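Local coordinates for D-ribitol-5-phosphate phosphatase (Bacteroides thetaiotaomicron, PDB 4JB3), which removes the phosphate from ribitol 5-phosphate and ribitol 1-phosphate as a magnesium-dependent phosphatase of the haloacid dehalogenase superfamily, and may serve riboflavin synthesis, at residues Ala46-Arg58 with Leu85-Thr98. Sequence-based numbering, arbitrary orientation. Where two conformers were deposited one is given.
Sequences AFIKLGLADADTR and LGDLCGRELTMEET
Leu50 and Cys89 bring together the ends of two helices in the helical cap of this HAD-fold phosphatase, away from the metal site; the axes of 46-50 and 85-89 run at 68°. Each helix closes in a Schellman motif on a glycine, Gly51 and Gly90. Gly51 is also where the backbones of the two segments come nearest, its CA 4.6 Å from Cys89 CA, and a side chain there would run into Cys89 CB. Cys89 is the bump in this notch: its SG lies 3.5 Å from Leu52 N, while CB rests against Leu50 O. Leu50 fills the hollow between the two halves of 85-98. Its CD1 meets Leu85 CD2 (3.9 Å) and Leu93 CD1, and its CD2 presses on the Glu97 side chain from CB to the carboxylate, closest at OE2 (3.6 Å). Leu85, with CG opposite the backbone N (chi1 178°), divides its branches: CD2 reaches the rim of the Phe47 ring, in its plane, and Leu50, whereas CD1 meets Leu52 CD2 at 4.0 Å. Phe68 and Trp102 each pack edge-to-face with Phe47. Toward the surface, Leu88 CD1 sits over one face of the Arg58 guanidinium, near its rim, 3.8 Å from NH1; Asp54 grips that group side-on through NE and NH2. Arg91 covers the other flank, Leu93 CD2 centred over its guanidinium face and Glu97 joined to it by a two-pronged salt bridge. Shortening Glu97 to an alanine is likely to leave the Arg91 guanidinium without its charged mate and Thr94 N without its capping acceptor, and to strip Leu50 CD2 of its contact with CG and the carboxylate. Thr94 and Glu97 form a capping box at the start of helix 95-103: Glu97 OE1, already held by Arg91 NH1, takes Thr94 N on its anti lone pair at 2.9 Å.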
loop_
_atom_site.group_PDB
_atom_site.type_symbol
_atom_site.label_atom_id
_atom_site.label_comp_id
_atom_site.label_asym_id
_atom_site.label_seq_id
_atom_site.Cartn_x
_atom_site.Cartn_y
_atom_site.Cartn_z
ATOM N N ALA A 46 2.837 -18.489 4.362
ATOM C CA ALA A 46 4.210 -18.213 3.945
ATOM C C ALA A 46 5.117 -18.057 5.156
ATOM O O ALA A 46 6.267 -18.511 5.137
ATOM C CB ALA A 46 4.262 -16.974 3.073
ATOM N N PHE A 47 4.621 -17.401 6.202
ATOM C CA PHE A 47 5.432 -17.258 7.411
ATOM C C PHE A 47 5.516 -18.539 8.230
ATOM O O PHE A 47 6.553 -18.815 8.833
ATOM C CB PHE A 47 5.001 -16.053 8.255
ATOM C CG PHE A 47 5.519 -14.743 7.725
ATOM C CD1 PHE A 47 4.804 -14.027 6.764
ATOM C CD2 PHE A 47 6.742 -14.243 8.161
ATOM C CE1 PHE A 47 5.293 -12.825 6.263
ATOM C CE2 PHE A 47 7.236 -13.039 7.668
ATOM C CZ PHE A 47 6.516 -12.330 6.716
ATOM N N ILE A 48 4.448 -19.337 8.251
ATOM C CA ILE A 48 4.513 -20.645 8.912
ATOM C C ILE A 48 5.617 -21.499 8.281
ATOM O O ILE A 48 6.349 -22.192 8.988
ATOM C CB ILE A 48 3.150 -21.379 8.870
ATOM C CG1 ILE A 48 2.166 -20.705 9.827
ATOM C CG2 ILE A 48 3.313 -22.849 9.229
ATOM C CD1 ILE A 48 0.742 -21.233 9.733
ATOM N N LYS A 49 5.767 -21.393 6.960
ATOM C CA LYS A 49 6.790 -22.135 6.220
ATOM C C LYS A 49 8.202 -21.839 6.747
ATOM O O LYS A 49 9.064 -22.717 6.735
ATOM C CB LYS A 49 6.691 -21.827 4.717
ATOM C CG LYS A 49 7.764 -22.490 3.857
ATOM C CD LYS A 49 7.495 -22.307 2.367
ATOM C CE LYS A 49 8.611 -22.914 1.525
ATOM N NZ LYS A 49 8.320 -22.835 0.067
ATOM N N LEU A 50 8.414 -20.612 7.228
ATOM C CA LEU A 50 9.708 -20.216 7.805
ATOM C C LEU A 50 9.925 -20.745 9.212
ATOM O O LEU A 50 11.053 -20.727 9.714
ATOM C CB LEU A 50 9.830 -18.696 7.874
ATOM C CG LEU A 50 9.820 -17.860 6.606
ATOM C CD1 LEU A 50 10.017 -16.406 6.992
ATOM C CD2 LEU A 50 10.908 -18.317 5.655
ATOM N N GLY A 51 8.856 -21.198 9.856
ATOM C CA GLY A 51 8.930 -21.617 11.238
ATOM C C GLY A 51 8.083 -20.796 12.187
ATOM O O GLY A 51 8.043 -21.081 13.376
ATOM N N LEU A 52 7.410 -19.770 11.678
ATOM C CA LEU A 52 6.584 -18.943 12.552
ATOM C C LEU A 52 5.232 -19.619 12.734
ATOM O O LEU A 52 4.239 -19.242 12.105
ATOM C CB LEU A 52 6.426 -17.535 11.979
ATOM C CG LEU A 52 5.898 -16.460 12.936
ATOM C CD1 LEU A 52 6.869 -16.239 14.087
ATOM C CD2 LEU A 52 5.656 -15.154 12.193
ATOM N N ALA A 53 5.199 -20.627 13.596
ATOM C CA ALA A 53 4.031 -21.482 13.714
ATOM C C ALA A 53 2.780 -20.742 14.182
ATOM O O ALA A 53 1.659 -21.180 13.905
ATOM C CB ALA A 53 4.334 -22.653 14.631
ATOM N N ASP A 54 2.966 -19.627 14.889
ATOM C CA ASP A 54 1.824 -18.873 15.393
ATOM C C ASP A 54 1.532 -17.629 14.561
ATOM O O ASP A 54 0.932 -16.677 15.060
ATOM C CB ASP A 54 2.009 -18.508 16.870
ATOM C CG ASP A 54 3.257 -17.681 17.126
ATOM O OD1 ASP A 54 4.022 -17.401 16.176
ATOM O OD2 ASP A 54 3.484 -17.323 18.302
ATOM N N ALA A 55 1.943 -17.650 13.291
ATOM C CA ALA A 55 1.756 -16.509 12.401
ATOM C C ALA A 55 0.308 -16.017 12.316
ATOM O O ALA A 55 0.073 -14.824 12.130
ATOM C CB ALA A 55 2.273 -16.833 11.020
ATOM N N ASP A 56 -0.656 -16.921 12.450
ATOM C CA ASP A 56 -2.060 -16.548 12.317
ATOM C C ASP A 56 -2.485 -15.503 13.347
ATOM O O ASP A 56 -3.384 -14.694 13.088
ATOM C CB ASP A 56 -2.955 -17.778 12.445
ATOM C CG ASP A 56 -4.404 -17.465 12.164
ATOM O OD1 ASP A 56 -4.681 -16.858 11.111
ATOM O OD2 ASP A 56 -5.264 -17.808 12.998
ATOM N N THR A 57 -1.844 -15.548 14.513
ATOM C CA THR A 57 -2.121 -14.612 15.602
ATOM C C THR A 57 -1.308 -13.313 15.461
ATOM O O THR A 57 -1.691 -12.264 15.980
ATOM C CB THR A 57 -1.874 -15.278 16.982
ATOM O OG1 THR A 57 -2.753 -16.400 17.136
ATOM C CG2 THR A 57 -2.131 -14.306 18.117
ATOM N N ARG A 58 -0.201 -13.381 14.729
ATOM C CA ARG A 58 0.708 -12.240 14.589
ATOM C C ARG A 58 0.361 -11.281 13.446
ATOM O O ARG A 58 0.381 -10.061 13.623
ATOM C CB ARG A 58 2.156 -12.723 14.454
ATOM C CG ARG A 58 2.691 -13.395 15.709
ATOM C CD ARG A 58 4.145 -13.835 15.559
ATOM N NE ARG A 58 4.551 -14.682 16.675
ATOM C CZ ARG A 58 5.144 -14.242 17.780
ATOM N NH1 ARG A 58 5.425 -12.951 17.923
ATOM N NH2 ARG A 58 5.462 -15.094 18.744
ATOM N N LEU A 85 13.120 -12.199 13.602
ATOM C CA LEU A 85 12.169 -13.196 13.114
ATOM C C LEU A 85 12.782 -14.590 13.200
ATOM O O LEU A 85 12.136 -15.537 13.648
ATOM C CB LEU A 85 11.742 -12.876 11.682
ATOM C CG LEU A 85 10.786 -13.869 11.021
ATOM C CD1 LEU A 85 9.474 -13.898 11.769
ATOM C CD2 LEU A 85 10.565 -13.485 9.554
ATOM N N GLY A 86 14.044 -14.714 12.794
ATOM C CA GLY A 86 14.746 -15.980 12.892
ATOM C C GLY A 86 14.817 -16.498 14.317
ATOM O O GLY A 86 14.701 -17.702 14.557
ATOM N N ASP A 87 15.018 -15.596 15.272
ATOM C CA ASP A 87 15.083 -16.017 16.672
ATOM C C ASP A 87 13.727 -16.577 17.116
ATOM O O ASP A 87 13.671 -17.549 17.870
ATOM C CB ASP A 87 15.485 -14.851 17.579
ATOM C CG ASP A 87 16.919 -14.397 17.371
ATOM O OD1 ASP A 87 17.718 -15.125 16.746
ATOM O OD2 ASP A 87 17.248 -13.294 17.852
ATOM N N LEU A 88 12.642 -15.963 16.646
ATOM C CA LEU A 88 11.304 -16.495 16.901
ATOM C C LEU A 88 11.117 -17.875 16.278
ATOM O O LEU A 88 10.487 -18.758 16.876
ATOM C CB LEU A 88 10.227 -15.557 16.353
ATOM C CG LEU A 88 9.970 -14.245 17.094
ATOM C CD1 LEU A 88 8.847 -13.473 16.427
ATOM C CD2 LEU A 88 9.623 -14.512 18.542
ATOM N N CYS A 89 11.651 -18.054 15.073
ATOM C CA CYS A 89 11.462 -19.289 14.315
ATOM C C CYS A 89 12.411 -20.375 14.776
ATOM O O CYS A 89 12.245 -21.544 14.425
ATOM C CB CYS A 89 11.682 -19.041 12.818
ATOM S SG CYS A 89 10.452 -17.993 12.027
ATOM N N GLY A 90 13.422 -19.987 15.549
ATOM C CA GLY A 90 14.408 -20.931 16.016
ATOM C C GLY A 90 15.418 -21.316 14.951
ATOM O O GLY A 90 16.075 -22.355 15.080
ATOM N N ARG A 91 15.552 -20.493 13.912
ATOM C CA ARG A 91 16.600 -20.722 12.922
ATOM C C ARG A 91 16.995 -19.464 12.156
ATOM O O ARG A 91 16.215 -18.526 12.033
ATOM C CB ARG A 91 16.233 -21.866 11.967
ATOM C CG ARG A 91 15.256 -21.518 10.860
ATOM C CD ARG A 91 15.442 -22.502 9.705
ATOM N NE ARG A 91 14.508 -22.280 8.610
ATOM C CZ ARG A 91 14.775 -21.572 7.515
ATOM N NH1 ARG A 91 15.963 -20.994 7.349
ATOM N NH2 ARG A 91 13.844 -21.434 6.582
ATOM N N GLU A 92 18.221 -19.464 11.646
ATOM C CA GLU A 92 18.757 -18.339 10.895
ATOM C C GLU A 92 18.119 -18.278 9.518
ATOM O O GLU A 92 18.152 -19.260 8.765
ATOM C CB GLU A 92 20.267 -18.495 10.742
ATOM C CG GLU A 92 20.940 -17.370 9.983
ATOM C CD GLU A 92 21.658 -16.409 10.904
ATOM O OE1 GLU A 92 21.434 -16.486 12.131
ATOM O OE2 GLU A 92 22.458 -15.586 10.406
ATOM N N LEU A 93 17.532 -17.133 9.196
ATOM C CA LEU A 93 16.863 -16.964 7.920
ATOM C C LEU A 93 17.750 -16.180 6.974
ATOM O O LEU A 93 18.540 -15.343 7.407
ATOM C CB LEU A 93 15.564 -16.199 8.125
ATOM C CG LEU A 93 14.574 -16.788 9.124
ATOM C CD1 LEU A 93 13.417 -15.816 9.309
ATOM C CD2 LEU A 93 14.049 -18.141 8.633
ATOM N N THR A 94 17.626 -16.450 5.677
ATOM C CA THR A 94 18.262 -15.590 4.682
ATOM C C THR A 94 17.339 -14.431 4.343
ATOM O O THR A 94 16.120 -14.489 4.580
ATOM C CB THR A 94 18.579 -16.332 3.382
ATOM O OG1 THR A 94 17.357 -16.705 2.727
ATOM C CG2 THR A 94 19.456 -17.558 3.650
ATOM N N MET A 95 17.906 -13.392 3.744
ATOM C CA MET A 95 17.079 -12.276 3.314
ATOM C C MET A 95 16.076 -12.720 2.268
ATOM O O MET A 95 14.934 -12.258 2.273
ATOM C CB MET A 95 17.948 -11.138 2.774
ATOM C CG MET A 95 18.714 -10.397 3.857
ATOM S SD MET A 95 17.560 -9.408 4.848
ATOM C CE MET A 95 17.500 -7.913 3.878
ATOM N N GLU A 96 16.484 -13.620 1.380
ATOM C CA GLU A 96 15.595 -14.009 0.291
ATOM C C GLU A 96 14.381 -14.787 0.787
ATOM O O GLU A 96 13.278 -14.584 0.297
ATOM C CB GLU A 96 16.336 -14.788 -0.791
ATOM C CG GLU A 96 15.479 -15.085 -2.022
ATOM C CD GLU A 96 15.016 -13.830 -2.755
ATOM O OE1 GLU A 96 15.684 -12.777 -2.653
ATOM O OE2 GLU A 96 13.980 -13.905 -3.449
ATOM N N GLU A 97 14.560 -15.667 1.763
ATOM C CA GLU A 97 13.381 -16.394 2.214
ATOM C C GLU A 97 12.479 -15.500 3.052
ATOM O O GLU A 97 11.263 -15.701 3.078
ATOM C CB GLU A 97 13.751 -17.674 2.935
ATOM C CG GLU A 97 14.415 -17.464 4.246
ATOM C CD GLU A 97 14.901 -18.774 4.820
ATOM O OE1 GLU A 97 16.044 -18.821 5.314
ATOM O OE2 GLU A 97 14.133 -19.766 4.774
ATOM N N THR A 98 13.064 -14.490 3.693
ATOM C CA THR A 98 12.272 -13.534 4.457
ATOM C C THR A 98 11.458 -12.670 3.493
ATOM O O THR A 98 10.265 -12.421 3.721
ATOM C CB THR A 98 13.164 -12.683 5.372
ATOM O OG1 THR A 98 13.902 -13.561 6.241
ATOM C CG2 THR A 98 12.311 -11.742 6.222
#